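Local atomic coordinates of Alpha/beta hydrolase fold protein (Sphaerobacter thermophilus, PDB entry 3R0V), a protein that probably acts as a hydrolase of the alpha/beta hydrolase fold, with D-malate bound in a pocket at the C-terminal ends of the central strands. Residues R113-E118 against P208-D213; A203-P208 against D230-A235. One frame throughout, in Å; residues are numbered along the deposited sequence. Where two conformers were deposited one is given.

Contact 1. Residues R113-E118 against P208-D213; sequences RLAVFE and PTLVMD
Strands 114-117 and 209-213 run side by side in parallel, their axes 4.6 Å apart at an angle of 10°, in the central sheet of an alpha/beta hydrolase fold. Leu-114 N and Val-116 N donate to Pro-208 O and Leu-210 O, Leu-210 N and Met-212 N return bonds to Leu-114 O and Val-116 O, and Glu-118 N closes the ladder on Met-212 O at 2.9 Å. Beta-branched Val-116 and Val-211 suit the extended backbone and meet on one face, CG2 to CG2 at 4.0 Å, where Val-211 also touches Ala-225 of helix 219-231. On the other, helix 249-260 sets Leu-256 against Ala-115, and Val-255 and Phe-259 against Leu-210. Met-212, present as selenomethionine, bends at its last torsion (chi3 -69°), bringing CE back to 3.9 Å from Ala-115 CB, a methyl small enough to meet both helix and CE. Phe-117 crosses Met-212 at about a right angle, its CD1 4.0 Å from Met-212 CB, while Glu-118 CG sits 3.4 Å above the centre of the ring plane. An alanine in place of this ring is likely to open a gap beside Met-212 and leave the Glu-118 chain without the flat surface it rests on. A carboxylate suits Glu-118 and Asp-213 because hydroxyls lie close: Glu-118 OE2 bonds Ser-217 OG, and Asp-213 OD2 and OD1 bond Tyr-237 OH and Thr-239 OG1.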
loop_
_atom_site.group_PDB
_atom_site.type_symbol
_atom_site.label_atom_id
_atom_site.label_comp_id
_atom_site.label_asym_id
_atom_site.label_seq_id
_atom_site.Cartn_x
_atom_site.Cartn_y
_atom_site.Cartn_z
ATOM N N ARG A 113 13.633 8.382 2.783
ATOM C CA ARG A 113 13.535 8.101 1.349
ATOM C C ARG A 113 12.239 7.329 1.152
ATOM O O ARG A 113 11.888 6.512 1.990
ATOM C CB ARG A 113 14.710 7.247 0.866
ATOM C CG ARG A 113 16.078 7.899 1.049
ATOM C CD ARG A 113 17.190 7.040 0.459
ATOM N NE ARG A 113 18.476 7.732 0.499
ATOM C CZ ARG A 113 19.038 8.314 -0.555
ATOM N NH1 ARG A 113 18.438 8.270 -1.738
ATOM N NH2 ARG A 113 20.207 8.931 -0.429
ATOM N N LEU A 114 11.543 7.574 0.045
ATOM C CA LEU A 114 10.238 6.943 -0.162
ATOM C C LEU A 114 10.149 6.288 -1.526
ATOM O O LEU A 114 10.409 6.944 -2.529
ATOM C CB LEU A 114 9.138 7.997 -0.042
ATOM C CG LEU A 114 7.707 7.532 -0.345
ATOM C CD1 LEU A 114 7.255 6.429 0.612
ATOM C CD2 LEU A 114 6.744 8.715 -0.297
ATOM N N ALA A 115 9.766 5.005 -1.563
ATOM C CA ALA A 115 9.499 4.312 -2.812
ATOM C C ALA A 115 8.060 3.834 -2.772
ATOM O O ALA A 115 7.581 3.337 -1.747
ATOM C CB ALA A 115 10.446 3.137 -2.981
ATOM N N VAL A 116 7.364 4.005 -3.892
ATOM C CA VAL A 116 5.967 3.585 -3.987
ATOM C C VAL A 116 5.721 2.800 -5.270
ATOM O O VAL A 116 6.240 3.146 -6.334
ATOM C CB VAL A 116 5.009 4.797 -3.911
ATOM C CG1 VAL A 116 5.052 5.442 -2.528
ATOM C CG2 VAL A 116 5.329 5.826 -5.011
ATOM N N PHE A 117 4.942 1.730 -5.155
ATOM C CA PHE A 117 4.608 0.903 -6.305
ATOM C C PHE A 117 3.116 1.002 -6.614
ATOM O O PHE A 117 2.263 0.703 -5.765
ATOM C CB PHE A 117 4.982 -0.554 -6.026
ATOM C CG PHE A 117 4.601 -1.513 -7.122
ATOM C CD1 PHE A 117 5.383 -1.634 -8.258
ATOM C CD2 PHE A 117 3.469 -2.308 -6.998
ATOM C CE1 PHE A 117 5.039 -2.526 -9.269
ATOM C CE2 PHE A 117 3.122 -3.213 -8.006
ATOM C CZ PHE A 117 3.908 -3.318 -9.136
ATOM N N GLU A 118 2.816 1.419 -7.841
ATOM C CA GLU A 118 1.438 1.465 -8.352
ATOM C C GLU A 118 0.428 2.104 -7.390
ATOM O O GLU A 118 -0.616 1.528 -7.101
ATOM C CB GLU A 118 0.957 0.067 -8.781
ATOM C CG GLU A 118 1.831 -0.551 -9.874
ATOM C CD GLU A 118 1.274 -1.841 -10.447
ATOM O OE1 GLU A 118 0.379 -2.459 -9.828
ATOM O OE2 GLU A 118 1.740 -2.242 -11.532
ATOM N N PRO A 208 13.898 12.317 -1.348
ATOM C CA PRO A 208 14.090 11.487 -2.542
ATOM C C PRO A 208 12.954 10.473 -2.648
ATOM O O PRO A 208 12.657 9.767 -1.686
ATOM C CB PRO A 208 15.420 10.772 -2.271
ATOM C CG PRO A 208 16.147 11.655 -1.260
ATOM C CD PRO A 208 15.040 12.241 -0.414
ATOM N N THR A 209 12.344 10.402 -3.826
ATOM C CA THR A 209 11.184 9.547 -4.032
ATOM C C THR A 209 11.328 8.747 -5.321
ATOM O O THR A 209 11.877 9.223 -6.317
ATOM C CB THR A 209 9.880 10.380 -4.058
ATOM O OG1 THR A 209 9.715 11.022 -2.792
ATOM C CG2 THR A 209 8.655 9.499 -4.300
ATOM N N LEU A 210 10.837 7.516 -5.276
ATOM C CA LEU A 210 10.844 6.613 -6.421
ATOM C C LEU A 210 9.429 6.104 -6.652
ATOM O O LEU A 210 8.808 5.579 -5.735
ATOM C CB LEU A 210 11.780 5.448 -6.135
ATOM C CG LEU A 210 11.707 4.254 -7.074
ATOM C CD1 LEU A 210 12.092 4.704 -8.453
ATOM C CD2 LEU A 210 12.625 3.149 -6.595
ATOM N N VAL A 211 8.917 6.293 -7.864
ATOM C CA VAL A 211 7.576 5.848 -8.207
ATOM C C VAL A 211 7.715 4.738 -9.233
ATOM O O VAL A 211 8.356 4.929 -10.267
ATOM C CB VAL A 211 6.759 6.985 -8.828
ATOM C CG1 VAL A 211 5.335 6.497 -9.099
ATOM C CG2 VAL A 211 6.734 8.201 -7.919
HETATM N N MSE A 212 7.151 3.576 -8.943
HETATM C CA MSE A 212 7.320 2.413 -9.812
HETATM C C MSE A 212 5.997 1.906 -10.318
HETATM O O MSE A 212 4.992 1.950 -9.615
HETATM C CB MSE A 212 7.992 1.265 -9.063
HETATM C CG MSE A 212 9.500 1.386 -8.908
HETATM SE SE MSE A 212 10.151 0.151 -7.545
HETATM C CE MSE A 212 9.343 1.084 -6.141
ATOM N N ASP A 213 6.010 1.406 -11.548
ATOM C CA ASP A 213 4.921 0.579 -12.041
ATOM C C ASP A 213 5.511 -0.662 -12.682
ATOM O O ASP A 213 6.734 -0.822 -12.723
ATOM C CB ASP A 213 3.957 1.344 -12.963
ATOM C CG ASP A 213 4.626 1.916 -14.200
ATOM O OD1 ASP A 213 5.810 1.621 -14.462
ATOM O OD2 ASP A 213 3.944 2.676 -14.932
#

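Contact 2. Residues A203-P208 against D230-A235; sequences ASISIP and DTIPNA
Asn-234 reaches across to the loop 203-208 with its amide, ND2 giving a hydrogen bond of 2.7 Å to Ser-206 O. The oxygen lies close to the amide plane, but the donor stands 38° out of the carbonyl plane, so the bond comes in from above it. CG of Asn-234 is anti to its carbonyl carbon (chi1 -53°), which aims the amide at the loop; asparagine suits the place because a short side chain can offer an N-H to a main-chain carbonyl. Beside it, the Pro-233 ring turns CD and CG to the same loop: CD lies 3.3 Å from Ile-205 O and 3.4 Å from Ala-203 O. Proline probably suits the place because CD, slightly polarised by the imide nitrogen, can lie against carbonyl oxygens. A water between the loop and the turn donates to Ile-205 O and Ile-207 O and accepts from Asn-234 N at 2.8 Å. Deeper in, Ile-205 CG2 faces Ile-232 CG2 at 4.3 Å, and both side chains also reach Leu-102 of helix 96-106. At the outer end, Ala-203 CA makes a CA-H...O contact of 3.5 Å to Thr-231 O, its CB 4.1 Å from Thr-231 CG2; a small methyl probably suits so close an approach. The loop is thus fastened to the helix-to-strand turn of the beta-alpha-beta crossover formed by strand 209-213, helix 219-231 and strand 235-239, in the alpha/beta hydrolase fold.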
loop_
_atom_site.group_PDB
_atom_site.type_symbol
_atom_site.label_atom_id
_atom_site.label_comp_id
_atom_site.label_asym_id
_atom_site.label_seq_id
_atom_site.Cartn_x
_atom_site.Cartn_y
_atom_site.Cartn_z
ATOM N N ALA A 203 3.240 17.842 -3.697
ATOM C CA ALA A 203 4.294 18.716 -4.217
ATOM C C ALA A 203 5.206 19.231 -3.099
ATOM O O ALA A 203 6.318 19.682 -3.370
ATOM C CB ALA A 203 3.695 19.868 -4.991
ATOM N N SER A 204 4.744 19.123 -1.855
ATOM C CA SER A 204 5.486 19.609 -0.691
ATOM C C SER A 204 6.434 18.554 -0.114
ATOM O O SER A 204 7.201 18.832 0.818
ATOM C CB SER A 204 4.522 20.097 0.397
ATOM O OG SER A 204 3.983 19.018 1.148
ATOM N N ILE A 205 6.375 17.340 -0.656
ATOM C CA ILE A 205 7.270 16.285 -0.232
ATOM C C ILE A 205 8.636 16.564 -0.843
ATOM O O ILE A 205 8.785 16.623 -2.062
ATOM C CB ILE A 205 6.767 14.901 -0.679
ATOM C CG1 ILE A 205 5.444 14.562 0.022
ATOM C CG2 ILE A 205 7.820 13.832 -0.394
ATOM C CD1 ILE A 205 4.705 13.378 -0.607
ATOM N N SER A 206 9.637 16.730 0.007
ATOM C CA SER A 206 10.951 17.133 -0.468
ATOM C C SER A 206 11.967 15.995 -0.511
ATOM O O SER A 206 13.054 16.155 -1.068
ATOM C CB SER A 206 11.489 18.286 0.387
ATOM O OG SER A 206 11.548 17.900 1.745
ATOM N N ILE A 207 11.630 14.844 0.060
ATOM C CA ILE A 207 12.610 13.766 0.145
ATOM C C ILE A 207 12.756 13.005 -1.174
ATOM O O ILE A 207 11.855 13.033 -2.021
ATOM C CB ILE A 207 12.264 12.762 1.247
ATOM C CG1 ILE A 207 10.837 12.263 1.069
ATOM C CG2 ILE A 207 12.442 13.398 2.626
ATOM C CD1 ILE A 207 10.538 10.962 1.807
ATOM N N PRO A 208 13.898 12.317 -1.348
ATOM C CA PRO A 208 14.090 11.487 -2.542
ATOM C C PRO A 208 12.954 10.473 -2.648
ATOM O O PRO A 208 12.657 9.767 -1.686
ATOM C CB PRO A 208 15.420 10.772 -2.271
ATOM C CG PRO A 208 16.147 11.655 -1.260
ATOM C CD PRO A 208 15.040 12.241 -0.414
ATOM N N ASP A 230 6.196 13.629 -11.550
ATOM C CA ASP A 230 6.369 15.010 -11.986
ATOM C C ASP A 230 5.996 15.978 -10.854
ATOM O O ASP A 230 6.667 16.994 -10.633
ATOM C CB ASP A 230 5.524 15.273 -13.240
ATOM C CG ASP A 230 5.776 16.643 -13.847
ATOM O OD1 ASP A 230 6.843 16.834 -14.469
ATOM O OD2 ASP A 230 4.904 17.525 -13.716
ATOM N N THR A 231 4.925 15.657 -10.134
ATOM C CA THR A 231 4.429 16.515 -9.063
ATOM C C THR A 231 5.381 16.571 -7.873
ATOM O O THR A 231 5.608 17.633 -7.280
ATOM C CB THR A 231 3.033 16.029 -8.613
ATOM O OG1 THR A 231 2.100 16.279 -9.671
ATOM C CG2 THR A 231 2.571 16.749 -7.355
ATOM N N ILE A 232 5.950 15.430 -7.521
ATOM C CA ILE A 232 6.868 15.362 -6.396
ATOM C C ILE A 232 8.230 15.807 -6.902
ATOM O O ILE A 232 8.769 15.222 -7.840
ATOM C CB ILE A 232 6.911 13.940 -5.818
ATOM C CG1 ILE A 232 5.518 13.555 -5.313
ATOM C CG2 ILE A 232 7.943 13.854 -4.706
ATOM C CD1 ILE A 232 5.367 12.099 -4.938
ATOM N N PRO A 233 8.786 16.869 -6.301
ATOM C CA PRO A 233 9.931 17.494 -6.970
ATOM C C PRO A 233 11.164 16.614 -7.120
ATOM O O PRO A 233 11.844 16.686 -8.144
ATOM C CB PRO A 233 10.225 18.730 -6.104
ATOM C CG PRO A 233 9.529 18.496 -4.821
ATOM C CD PRO A 233 8.324 17.649 -5.144
ATOM N N ASN A 234 11.461 15.781 -6.136
ATOM C CA ASN A 234 12.652 14.963 -6.263
ATOM C C ASN A 234 12.301 13.504 -6.495
ATOM O O ASN A 234 12.671 12.632 -5.703
ATOM C CB ASN A 234 13.555 15.155 -5.045
ATOM C CG ASN A 234 13.867 16.628 -4.789
ATOM O OD1 ASN A 234 14.357 17.333 -5.677
ATOM N ND2 ASN A 234 13.553 17.105 -3.587
ATOM N N ALA A 235 11.590 13.247 -7.593
ATOM C CA ALA A 235 11.080 11.906 -7.853
ATOM C C ALA A 235 11.492 11.361 -9.201
ATOM O O ALA A 235 11.546 12.087 -10.194
ATOM C CB ALA A 235 9.573 11.885 -7.747
HETATM O O HOH W 1 10.834 15.311 -3.423
#

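Contacts 1 and 2 share Pro-208, and their centres lie 11 Å apart. Contact 2 sits where strand 209-213 begins, contact 1 along its length. Between them Thr-209 N probably hydrogen-bonds Asn-234 O at 2.9 Å, as the sheet passes from 209-213 to its edge strand 235-239, and Ile-207 CD1 packs on Leu-114 CB at 3.8 Å. The far end of contact 1 approaches the pocket: the side chain of Glu-118 is about 6 Å from the bound D-malate and about 10 Å from that of malate-binding Ser-96, next to Ser-95 of what is probably the nucleophile elbow. Contact 2 lies away from this site, its centre about 19 Å from the centre of the chain.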